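Local coordinates for beta-fructofuranosidase (Bifidobacterium adolescentis, PDB 6NOB), which probably hydrolyses terminal beta-D-fructofuranoside linkages in sugars such as sucrose, at residues P106-E109 / Q110-R114; A280-P283 / D284-Y287; L552-D556 / G557-L561. All blocks are in the same frame, centred on the assembly; numbering follows the deposited sequence.

The three contacts are local and follow one another along the chain, each in a different part of it. Contact 1 covers the short helix 108-112 and its two ends, ahead of strand 127-138. Contact 2 turns the chain into strand 285-295 of a five-stranded mixed sheet, within the region assigned to the family's N-terminal domain, a beta-propeller in known relatives. Contact 3 closes the hairpin of strands 547-555 and 558-564 in a seven-stranded antiparallel sheet, consistent with the C-terminal beta-sandwich of the family. Their centres are about 47 Å (1 and 2), 38 Å (1 and 3) and 44 Å (2 and 3) apart, and none touches another. They therefore represent separate pieces of local architecture rather than one shared site.

Contact 1 of 3, residues P106-E109 / Q110-R114; sequences PTLE and QIYNR
Pro-106 leans its ring on Ile-111, CG lying 3.7 Å from Ile-111 CG1, an apolar contact just ahead of the helix. Thr-107 is the N-cap, and with Gln-110 it forms a capping box. Its OG1 is held between the backbone N and the carbonyl carbon (chi1 62°), where it accepts from Gln-110 N at 3.1 Å. In return, Gln-110 OE1 takes the backbone N-H of Thr-107 at 2.8 Å, in the plane of the amide and on a lone pair. The aliphatic part of the glutamine passes beside the threonine hydroxyl, CG to OG1 being 3.3 Å.

Leu-108 begins the helix, its carbonyl oxygen accepting from Tyr-112 N at 3.0 Å. The same oxygen lies at the edge of the tyrosine ring, near its plane, while Leu-108 CD2 runs alongside and meets CE2 of Tyr-112 at 3.8 Å. Glu-109 bends at chi2 to bring OE2 to Asn-113 ND2, with carboxylate and amide planes 67° apart; the modelled bond is very short, so its exact length is doubtful. Glu-109 O also receives Asn-113 N, where the chain leaves helical geometry in an inverse gamma turn.

Tyr-112 OH bonds to Glu-123 O and its ring stacks with Trp-636. The helix thus packs against Tyr-92 of strand 91-92 through Pro-106 and Ile-111, and against the C-terminal end of the chain through Tyr-112.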
loop_
_atom_site.group_PDB
_atom_site.type_symbol
_atom_site.label_atom_id
_atom_site.label_comp_id
_atom_site.label_asym_id
_atom_site.label_seq_id
_atom_site.Cartn_x
_atom_site.Cartn_y
_atom_site.Cartn_z
ATOM N N PRO A 106 -13.536 8.026 20.519
ATOM C CA PRO A 106 -12.160 8.197 20.984
ATOM C C PRO A 106 -11.420 9.272 20.203
ATOM O O PRO A 106 -11.628 9.463 19.002
ATOM C CB PRO A 106 -11.534 6.819 20.742
ATOM C CG PRO A 106 -12.284 6.285 19.566
ATOM C CD PRO A 106 -13.699 6.798 19.715
ATOM N N THR A 107 -10.538 9.974 20.911
ATOM C CA THR A 107 -9.690 10.976 20.287
ATOM C C THR A 107 -8.636 10.308 19.407
ATOM O O THR A 107 -8.408 9.097 19.469
ATOM C CB THR A 107 -9.000 11.837 21.345
ATOM O OG1 THR A 107 -8.160 11.007 22.159
ATOM C CG2 THR A 107 -10.024 12.541 22.226
ATOM N N LEU A 108 -7.981 11.125 18.578
ATOM C CA LEU A 108 -6.872 10.622 17.772
ATOM C C LEU A 108 -5.763 10.071 18.658
ATOM O O LEU A 108 -5.133 9.061 18.323
ATOM C CB LEU A 108 -6.335 11.730 16.865
ATOM C CG LEU A 108 -7.150 12.062 15.612
ATOM C CD1 LEU A 108 -6.556 13.262 14.890
ATOM C CD2 LEU A 108 -7.237 10.858 14.680
ATOM N N GLU A 109 -5.510 10.728 19.793
ATOM C CA GLU A 109 -4.539 10.208 20.750
ATOM C C GLU A 109 -4.939 8.819 21.229
ATOM O O GLU A 109 -4.106 7.906 21.280
ATOM C CB GLU A 109 -4.404 11.174 21.930
ATOM C CG GLU A 109 -3.100 11.060 22.708
ATOM C CD GLU A 109 -3.131 9.950 23.744
ATOM O OE1 GLU A 109 -4.211 9.697 24.320
ATOM O OE2 GLU A 109 -2.073 9.334 23.989
ATOM N N GLN A 110 -6.219 8.633 21.560
ATOM C CA GLN A 110 -6.682 7.334 22.033
ATOM C C GLN A 110 -6.646 6.280 20.931
ATOM O O GLN A 110 -6.454 5.094 21.219
ATOM C CB GLN A 110 -8.096 7.462 22.605
ATOM C CG GLN A 110 -8.162 8.214 23.924
ATOM C CD GLN A 110 -9.586 8.513 24.364
ATOM O OE1 GLN A 110 -10.398 9.013 23.586
ATOM N NE2 GLN A 110 -9.891 8.210 25.621
ATOM N N ILE A 111 -6.816 6.686 19.674
ATOM C CA ILE A 111 -6.873 5.714 18.588
ATOM C C ILE A 111 -5.478 5.224 18.212
ATOM O O ILE A 111 -5.271 4.027 17.986
ATOM C CB ILE A 111 -7.610 6.313 17.374
ATOM C CG1 ILE A 111 -9.086 6.547 17.703
ATOM C CG2 ILE A 111 -7.476 5.404 16.155
ATOM C CD1 ILE A 111 -9.877 7.163 16.571
ATOM N N TYR A 112 -4.496 6.127 18.154
ATOM C CA TYR A 112 -3.207 5.806 17.557
ATOM C C TYR A 112 -2.061 5.653 18.547
ATOM O O TYR A 112 -1.090 4.960 18.230
ATOM C CB TYR A 112 -2.823 6.875 16.525
ATOM C CG TYR A 112 -3.652 6.811 15.263
ATOM C CD1 TYR A 112 -3.329 5.927 14.242
ATOM C CD2 TYR A 112 -4.759 7.631 15.094
ATOM C CE1 TYR A 112 -4.083 5.861 13.089
ATOM C CE2 TYR A 112 -5.521 7.574 13.942
ATOM C CZ TYR A 112 -5.179 6.687 12.943
ATOM O OH TYR A 112 -5.933 6.625 11.793
ATOM N N ASN A 113 -2.131 6.277 19.721
ATOM C CA ASN A 113 -1.028 6.208 20.683
ATOM C C ASN A 113 -1.160 4.938 21.529
ATOM O O ASN A 113 -1.493 4.963 22.714
ATOM C CB ASN A 113 -0.996 7.463 21.545
ATOM C CG ASN A 113 0.197 7.496 22.477
ATOM O OD1 ASN A 113 1.283 7.029 22.132
ATOM N ND2 ASN A 113 -0.001 8.046 23.671
ATOM N N ARG A 114 -0.884 3.806 20.882
ATOM C CA ARG A 114 -0.981 2.499 21.519
ATOM C C ARG A 114 0.158 1.611 21.045
ATOM O O ARG A 114 0.581 1.683 19.887
ATOM C CB ARG A 114 -2.317 1.802 21.212
ATOM C CG ARG A 114 -3.556 2.609 21.546
ATOM C CD ARG A 114 -4.810 1.863 21.132
ATOM N NE ARG A 114 -4.851 0.523 21.707
ATOM C CZ ARG A 114 -5.288 0.252 22.932
ATOM N NH1 ARG A 114 -5.724 1.232 23.713
ATOM N NH2 ARG A 114 -5.293 -0.998 23.376
#

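Contact 2 of 3, residues A280-P283 / D284-Y287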
loop_
_atom_site.group_PDB
_atom_site.type_symbol
_atom_site.label_atom_id
_atom_site.label_comp_id
_atom_site.label_asym_id
_atom_site.label_seq_id
_atom_site.Cartn_x
_atom_site.Cartn_y
_atom_site.Cartn_z
ATOM N N ALA A 280 7.415 5.256 -29.357
ATOM C CA ALA A 280 6.634 4.032 -29.242
ATOM C C ALA A 280 5.187 4.269 -28.830
ATOM O O ALA A 280 4.384 3.333 -28.899
ATOM C CB ALA A 280 7.295 3.079 -28.242
ATOM N N LEU A 281 4.829 5.483 -28.417
ATOM C CA LEU A 281 3.508 5.761 -27.876
ATOM C C LEU A 281 2.760 6.771 -28.735
ATOM O O LEU A 281 3.358 7.653 -29.360
ATOM C CB LEU A 281 3.598 6.284 -26.438
ATOM C CG LEU A 281 4.226 5.323 -25.433
ATOM C CD1 LEU A 281 4.215 5.929 -24.042
ATOM C CD2 LEU A 281 3.491 3.992 -25.449
ATOM N N ASP A 282 1.437 6.628 -28.755
ATOM C CA ASP A 282 0.554 7.575 -29.418
ATOM C C ASP A 282 0.250 8.705 -28.443
ATOM O O ASP A 282 -0.393 8.472 -27.411
ATOM C CB ASP A 282 -0.732 6.882 -29.879
ATOM C CG ASP A 282 -1.553 7.733 -30.833
ATOM O OD1 ASP A 282 -1.373 8.969 -30.853
ATOM O OD2 ASP A 282 -2.390 7.160 -31.565
ATOM N N PRO A 283 0.689 9.934 -28.728
ATOM C CA PRO A 283 0.454 11.032 -27.776
ATOM C C PRO A 283 -1.015 11.365 -27.581
ATOM O O PRO A 283 -1.360 12.015 -26.586
ATOM C CB PRO A 283 1.220 12.207 -28.398
ATOM C CG PRO A 283 1.267 11.891 -29.858
ATOM C CD PRO A 283 1.371 10.393 -29.951
ATOM N N ASP A 284 -1.889 10.937 -28.489
ATOM C CA ASP A 284 -3.323 11.149 -28.360
ATOM C C ASP A 284 -4.025 10.014 -27.624
ATOM O O ASP A 284 -5.259 10.001 -27.565
ATOM C CB ASP A 284 -3.955 11.336 -29.742
ATOM C CG ASP A 284 -3.398 12.540 -30.479
ATOM O OD1 ASP A 284 -3.176 13.585 -29.831
ATOM O OD2 ASP A 284 -3.178 12.437 -31.706
ATOM N N ARG A 285 -3.277 9.068 -27.057
ATOM C CA ARG A 285 -3.863 7.949 -26.333
ATOM C C ARG A 285 -3.248 7.845 -24.946
ATOM O O ARG A 285 -2.056 8.109 -24.763
ATOM C CB ARG A 285 -3.665 6.628 -27.093
ATOM C CG ARG A 285 -4.252 6.621 -28.500
ATOM C CD ARG A 285 -4.067 5.267 -29.180
ATOM N NE ARG A 285 -5.008 4.267 -28.682
ATOM C CZ ARG A 285 -6.250 4.118 -29.134
ATOM N NH1 ARG A 285 -6.707 4.907 -30.097
ATOM N NH2 ARG A 285 -7.038 3.184 -28.620
ATOM N N ALA A 286 -4.072 7.473 -23.970
ATOM C CA ALA A 286 -3.599 7.128 -22.639
ATOM C C ALA A 286 -3.331 5.631 -22.571
ATOM O O ALA A 286 -3.966 4.840 -23.271
ATOM C CB ALA A 286 -4.618 7.529 -21.573
ATOM N N TYR A 287 -2.389 5.243 -21.717
ATOM C CA TYR A 287 -1.920 3.867 -21.666
ATOM C C TYR A 287 -2.148 3.267 -20.286
ATOM O O TYR A 287 -1.948 3.930 -19.264
ATOM C CB TYR A 287 -0.443 3.787 -22.064
ATOM C CG TYR A 287 -0.262 3.945 -23.554
ATOM C CD1 TYR A 287 -0.215 5.207 -24.135
ATOM C CD2 TYR A 287 -0.183 2.833 -24.386
ATOM C CE1 TYR A 287 -0.068 5.360 -25.504
ATOM C CE2 TYR A 287 -0.036 2.973 -25.754
ATOM C CZ TYR A 287 0.020 4.238 -26.307
ATOM O OH TYR A 287 0.165 4.385 -27.669
HETATM O O HOH W 1 -5.555 7.030 -31.741
#
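Asp-282 reaches forward across the turn it opens, meeting Tyr-287, then Arg-285 and Asp-284, from CB outward. Its CB lies 3.5 Å from Tyr-287 OH. With CG anti to the backbone N (chi1 -168°), the carboxylate is swung over the start of the strand, and CG packs on the aliphatic chain of Arg-285 at 3.7 Å from that residue's CG. At the tip the two oxygens part company. OD1 accepts the backbone N-H of Asp-284 at 3.1 Å, the donor standing well above the carboxylate plane. OD2 lies 3.5 Å from Arg-285 CD, but the charged groups do not touch directly: a water gives a hydrogen bond to OD2 at 3.2 Å and receives one, in the guanidinium plane, from Arg-285 NH1 at 2.9 Å. The NE of the arginine bonds instead to Ser-345 OG on strand 337-347. Asp-284 also brings its own carboxylate near OD1, and each acid would tend to raise the other's pKa, an effect probably offset in part by Arg-285 and the N-H donor.

The backbone of Asp-282 is gripped as well. Its N-H points almost straight at Tyr-287 OH, 2.8 Å away with an angle of 172° at the hydrogen. Preceding it, Leu-281 sets CD2 over the centre of the tyrosine ring, 3.6 Å from the centroid and 14° off the normal, a CH-pi contact. One residue thereby offers both a face to leucine and a hydroxyl to the turn.

The bond from Arg-285 N to Asp-282 O closes a type I beta turn, and the OD1 bond to Asp-284 N adds an Asx turn over its first three residues: a surface turn leading into strand 285-295 of the mixed sheet.

Contact 3 of 3, residues L552-D556 / G557-L561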
loop_
_atom_site.group_PDB
_atom_site.type_symbol
_atom_site.label_atom_id
_atom_site.label_comp_id
_atom_site.label_asym_id
_atom_site.label_seq_id
_atom_site.Cartn_x
_atom_site.Cartn_y
_atom_site.Cartn_z
ATOM N N LEU A 552 21.496 -3.180 11.199
ATOM C CA LEU A 552 22.159 -3.034 9.912
ATOM C C LEU A 552 23.620 -3.406 10.118
ATOM O O LEU A 552 24.300 -2.812 10.961
ATOM C CB LEU A 552 22.039 -1.615 9.358
ATOM C CG LEU A 552 22.533 -1.503 7.914
ATOM C CD1 LEU A 552 21.519 -2.096 6.938
ATOM C CD2 LEU A 552 22.872 -0.068 7.549
ATOM N N GLN A 553 24.095 -4.396 9.371
ATOM C CA GLN A 553 25.425 -4.941 9.599
ATOM C C GLN A 553 26.137 -5.127 8.271
ATOM O O GLN A 553 25.551 -5.642 7.315
ATOM C CB GLN A 553 25.345 -6.273 10.351
ATOM C CG GLN A 553 26.679 -6.956 10.549
ATOM C CD GLN A 553 26.603 -8.071 11.570
ATOM O OE1 GLN A 553 27.531 -8.274 12.351
ATOM N NE2 GLN A 553 25.491 -8.799 11.571
ATOM N N ARG A 554 27.395 -4.703 8.216
ATOM C CA ARG A 554 28.240 -4.905 7.049
ATOM C C ARG A 554 29.362 -5.865 7.409
ATOM O O ARG A 554 30.024 -5.697 8.438
ATOM C CB ARG A 554 28.822 -3.585 6.538
ATOM C CG ARG A 554 29.693 -3.758 5.303
ATOM C CD ARG A 554 29.991 -2.430 4.637
ATOM N NE ARG A 554 30.748 -1.543 5.512
ATOM C CZ ARG A 554 30.973 -0.260 5.257
ATOM N NH1 ARG A 554 30.495 0.292 4.149
ATOM N NH2 ARG A 554 31.672 0.472 6.113
ATOM N N THR A 555 29.568 -6.869 6.560
ATOM C CA THR A 555 30.590 -7.882 6.790
ATOM C C THR A 555 31.215 -8.245 5.454
ATOM O O THR A 555 30.518 -8.733 4.559
ATOM C CB THR A 555 29.997 -9.121 7.466
ATOM O OG1 THR A 555 29.395 -8.741 8.709
ATOM C CG2 THR A 555 31.082 -10.150 7.728
ATOM N N ASP A 556 32.519 -8.001 5.326
ATOM C CA ASP A 556 33.269 -8.294 4.106
ATOM C C ASP A 556 32.606 -7.657 2.885
ATOM O O ASP A 556 32.391 -8.295 1.853
ATOM C CB ASP A 556 33.442 -9.803 3.917
ATOM C CG ASP A 556 34.045 -10.477 5.135
ATOM O OD1 ASP A 556 34.850 -9.827 5.839
ATOM O OD2 ASP A 556 33.717 -11.656 5.389
ATOM N N GLY A 557 32.269 -6.374 3.020
ATOM C CA GLY A 557 31.733 -5.601 1.921
ATOM C C GLY A 557 30.250 -5.754 1.668
ATOM O O GLY A 557 29.700 -5.000 0.854
ATOM N N VAL A 558 29.581 -6.694 2.325
ATOM C CA VAL A 558 28.158 -6.935 2.115
ATOM C C VAL A 558 27.391 -6.284 3.256
ATOM O O VAL A 558 27.627 -6.593 4.430
ATOM C CB VAL A 558 27.848 -8.438 2.030
ATOM C CG1 VAL A 558 26.356 -8.658 1.819
ATOM C CG2 VAL A 558 28.655 -9.080 0.913
ATOM N N THR A 559 26.476 -5.382 2.913
ATOM C CA THR A 559 25.634 -4.697 3.883
ATOM C C THR A 559 24.235 -5.293 3.836
ATOM O O THR A 559 23.662 -5.458 2.754
ATOM C CB THR A 559 25.570 -3.193 3.598
ATOM O OG1 THR A 559 26.897 -2.663 3.481
ATOM C CG2 THR A 559 24.836 -2.467 4.714
ATOM N N ARG A 560 23.684 -5.609 5.006
ATOM C CA ARG A 560 22.370 -6.227 5.057
ATOM C C ARG A 560 21.662 -5.841 6.346
ATOM O O ARG A 560 22.299 -5.535 7.358
ATOM C CB ARG A 560 22.459 -7.757 4.951
ATOM C CG ARG A 560 23.539 -8.377 5.813
ATOM C CD ARG A 560 23.388 -9.887 5.905
ATOM N NE ARG A 560 23.802 -10.575 4.685
ATOM C CZ ARG A 560 25.064 -10.847 4.368
ATOM N NH1 ARG A 560 26.049 -10.484 5.179
ATOM N NH2 ARG A 560 25.344 -11.483 3.237
ATOM N N LEU A 561 20.334 -5.844 6.288
ATOM C CA LEU A 561 19.521 -5.786 7.491
ATOM C C LEU A 561 19.451 -7.170 8.122
ATOM O O LEU A 561 19.461 -8.190 7.427
ATOM C CB LEU A 561 18.110 -5.288 7.172
ATOM C CG LEU A 561 17.905 -3.779 7.020
ATOM C CD1 LEU A 561 16.526 -3.489 6.441
ATOM C CD2 LEU A 561 18.095 -3.063 8.350
HETATM O O HOH W 2 26.543 -8.505 7.047
#
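Leu-552 and Leu-561 meet methyl to methyl on the buried face of this hairpin, CD1 lying 3.8 Å from CD2. A chi1 of -171° turns the CG of Leu-552 away from its own N, and CD1 comes to lie 4.0 Å from Thr-559 CG2. Further along the same face, Arg-554 lays its aliphatic chain beside the threonine, CD being 3.3 Å from Thr-559 OG1. Its guanidinium continues past this contact to Ala-530 O and Val-580 O, so carbonyl groups of neighbouring loops satisfy it in a buried setting.

Between the strands the backbone is tightly paired. Gln-553 and Arg-560 exchange two bonds, of which Gln-553 N to Arg-560 O is 2.9 Å and nearly along the C=O axis; Thr-555 and Val-558 form the next hydrogen-bonded pair.

The other face, carrying Gln-553, Thr-555, Val-558 and Arg-560, is less buried and partly linked through solvent. A water donates to Gln-553 O at 3.0 Å and accepts from Arg-560 NH1 at 2.8 Å, with only a weak link to Thr-555 OG1. Arg-560 NE forms a salt bridge with Asp-572, and Val-558 CG1 lies over one face of the guanidinium, offset toward its rim.

At the tip, Asp-556 and Gly-557 both have positive phi (53° and 83°), as a type I' turn from Thr-555 to Val-558 requires. The whole is a beta hairpin with a two-residue type I' loop, set between strands 532-540 and 573-574 in the seven-stranded antiparallel sheet.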